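Phosphoprotein (Spring viremia of carp virus, PDB 7C5Z) acts in viral RNA replication, probably as a polymerase cofactor and nucleoprotein chaperone, as in other vesiculoviruses; its central domain forms a dimer. Local coordinates at residues Y30-G35 with F75-L80. Numbering follows the deposited sequence.
Sequences YVRYNG and FLEVFL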
loop_
_atom_site.group_PDB
_atom_site.type_symbol
_atom_site.label_atom_id
_atom_site.label_comp_id
_atom_site.label_asym_id
_atom_site.label_seq_id
_atom_site.Cartn_x
_atom_site.Cartn_y
_atom_site.Cartn_z
ATOM N N TYR A 30 12.415 4.685 -8.717
ATOM C CA TYR A 30 11.961 5.187 -7.429
ATOM C C TYR A 30 10.577 5.793 -7.592
ATOM O O TYR A 30 10.360 6.623 -8.488
ATOM C CB TYR A 30 12.923 6.235 -6.876
ATOM C CG TYR A 30 14.264 5.693 -6.423
ATOM C CD1 TYR A 30 15.279 5.429 -7.337
ATOM C CD2 TYR A 30 14.509 5.474 -5.077
ATOM C CE1 TYR A 30 16.509 4.941 -6.908
ATOM C CE2 TYR A 30 15.731 5.002 -4.644
ATOM C CZ TYR A 30 16.712 4.734 -5.559
ATOM O OH TYR A 30 17.915 4.260 -5.076
ATOM N N VAL A 31 9.653 5.383 -6.725
ATOM C CA VAL A 31 8.266 5.839 -6.746
ATOM C C VAL A 31 8.030 6.586 -5.444
ATOM O O VAL A 31 7.987 5.962 -4.375
ATOM C CB VAL A 31 7.301 4.658 -6.878
ATOM C CG1 VAL A 31 5.855 5.132 -6.925
ATOM C CG2 VAL A 31 7.685 3.817 -8.108
ATOM N N ARG A 32 7.879 7.905 -5.518
ATOM C CA ARG A 32 7.755 8.735 -4.330
ATOM C C ARG A 32 6.332 9.250 -4.180
ATOM O O ARG A 32 5.774 9.843 -5.115
ATOM C CB ARG A 32 8.721 9.913 -4.357
ATOM C CG ARG A 32 8.698 10.692 -3.042
ATOM C CD ARG A 32 9.808 11.740 -2.981
ATOM N NE ARG A 32 11.136 11.142 -2.840
ATOM C CZ ARG A 32 12.196 11.798 -2.377
ATOM N NH1 ARG A 32 12.077 13.061 -1.992
ATOM N NH2 ARG A 32 13.368 11.179 -2.287
ATOM N N TYR A 33 5.754 9.030 -3.003
ATOM C CA TYR A 33 4.429 9.527 -2.626
ATOM C C TYR A 33 4.630 10.755 -1.743
ATOM O O TYR A 33 4.934 10.632 -0.554
ATOM C CB TYR A 33 3.632 8.437 -1.904
ATOM C CG TYR A 33 3.217 7.346 -2.871
ATOM C CD1 TYR A 33 2.078 7.495 -3.654
ATOM C CD2 TYR A 33 4.029 6.229 -3.080
ATOM C CE1 TYR A 33 1.723 6.532 -4.582
ATOM C CE2 TYR A 33 3.676 5.256 -4.011
ATOM C CZ TYR A 33 2.530 5.424 -4.748
ATOM O OH TYR A 33 2.176 4.476 -5.674
ATOM N N ASN A 34 4.456 11.937 -2.330
ATOM C CA ASN A 34 4.633 13.209 -1.642
ATOM C C ASN A 34 3.327 13.685 -1.022
ATOM O O ASN A 34 2.251 13.126 -1.247
ATOM C CB ASN A 34 5.137 14.270 -2.612
ATOM C CG ASN A 34 6.565 14.028 -3.040
ATOM O OD1 ASN A 34 7.444 13.855 -2.192
ATOM N ND2 ASN A 34 6.809 14.006 -4.349
ATOM N N GLY A 35 3.435 14.742 -0.230
ATOM C CA GLY A 35 2.252 15.418 0.270
ATOM C C GLY A 35 1.666 14.861 1.545
ATOM O O GLY A 35 0.494 15.131 1.839
ATOM N N PHE A 75 6.997 12.244 2.968
ATOM C CA PHE A 75 6.846 11.358 1.818
ATOM C C PHE A 75 7.192 9.925 2.209
ATOM O O PHE A 75 7.838 9.669 3.227
ATOM C CB PHE A 75 7.707 11.814 0.629
ATOM C CG PHE A 75 9.186 11.637 0.843
ATOM C CD1 PHE A 75 9.816 10.457 0.487
ATOM C CD2 PHE A 75 9.939 12.667 1.381
ATOM C CE1 PHE A 75 11.186 10.309 0.664
ATOM C CE2 PHE A 75 11.294 12.522 1.571
ATOM C CZ PHE A 75 11.917 11.344 1.213
ATOM N N LEU A 76 6.734 8.991 1.380
ATOM C CA LEU A 76 7.170 7.597 1.402
ATOM C C LEU A 76 7.683 7.251 0.016
ATOM O O LEU A 76 7.125 7.704 -0.987
ATOM C CB LEU A 76 6.025 6.638 1.788
ATOM C CG LEU A 76 5.468 6.824 3.211
ATOM C CD1 LEU A 76 4.103 6.153 3.384
ATOM C CD2 LEU A 76 6.481 6.320 4.246
ATOM N N GLU A 77 8.742 6.455 -0.057
ATOM C CA GLU A 77 9.371 6.170 -1.342
ATOM C C GLU A 77 9.617 4.678 -1.498
ATOM O O GLU A 77 10.172 4.040 -0.599
ATOM C CB GLU A 77 10.680 6.942 -1.467
ATOM C CG GLU A 77 11.389 6.751 -2.773
ATOM C CD GLU A 77 12.598 7.645 -2.864
ATOM O OE1 GLU A 77 12.492 8.707 -3.500
ATOM O OE2 GLU A 77 13.650 7.294 -2.278
ATOM N N VAL A 78 9.205 4.117 -2.632
ATOM C CA VAL A 78 9.398 2.699 -2.929
ATOM C C VAL A 78 10.469 2.567 -4.007
ATOM O O VAL A 78 10.460 3.319 -4.989
ATOM C CB VAL A 78 8.085 2.035 -3.366
ATOM C CG1 VAL A 78 8.309 0.576 -3.747
ATOM C CG2 VAL A 78 7.059 2.116 -2.236
ATOM N N PHE A 79 11.405 1.632 -3.811
ATOM C CA PHE A 79 12.440 1.327 -4.797
ATOM C C PHE A 79 12.105 0.022 -5.511
ATOM O O PHE A 79 11.914 -1.020 -4.870
ATOM C CB PHE A 79 13.820 1.246 -4.137
ATOM C CG PHE A 79 14.900 0.782 -5.055
ATOM C CD1 PHE A 79 15.414 1.629 -6.026
ATOM C CD2 PHE A 79 15.406 -0.508 -4.950
ATOM C CE1 PHE A 79 16.425 1.205 -6.874
ATOM C CE2 PHE A 79 16.420 -0.941 -5.808
ATOM C CZ PHE A 79 16.923 -0.097 -6.754
ATOM N N LEU A 80 12.028 0.089 -6.834
ATOM C CA LEU A 80 11.737 -1.070 -7.671
ATOM C C LEU A 80 12.969 -1.394 -8.508
ATOM O O LEU A 80 13.240 -0.704 -9.501
ATOM C CB LEU A 80 10.536 -0.779 -8.578
ATOM C CG LEU A 80 9.244 -0.257 -7.931
ATOM C CD1 LEU A 80 8.218 0.026 -9.017
ATOM C CD2 LEU A 80 8.708 -1.271 -6.969
#
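R32 and E77 both start with CG anti to the backbone N (chi1 -174° and -178°), and the R32 chain then bends at chi3. This sets the guanidinium beside the E77 carboxylate and over the F75 ring. NE and NH2 of R32 both bond to OE1 of E77, at 2.9 Å each. The grip is side-on: OE1 lies in the guanidinium plane, while both nitrogens meet it from above the carboxylate plane. One guanidinium face lies flat on F75, with R32 CZ 3.8 Å from the ring centroid and the planes 5° apart. This is a cation-pi stack, and R32 CD adds a CH-pi contact. The salt bridge and the stack together fix the rotation of the guanidinium.

On the face that carries R32 and E77, Y30 CZ meets F79 CD1 at 3.4 Å. F79 CD1 sits over one face of the Y30 ring, and the two rings meet at an oblique angle.

Strands 28-33 and 76-81 are the two inner strands of a four-stranded antiparallel sheet in the central domain. V31 pairs with V78, and Y33 with L76, as hydrogen-bonded pairs. Their side chains share the other face, where L76 and V78 pack on helix 41-62. The second subunit also covers this face: Y33 OH shares a hydrogen bond with OG of S53 of that subunit, and V78 packs on its L54. V31 CG2 also touches L80 CD1 at 3.9 Å, the two side chains crossing at a slant.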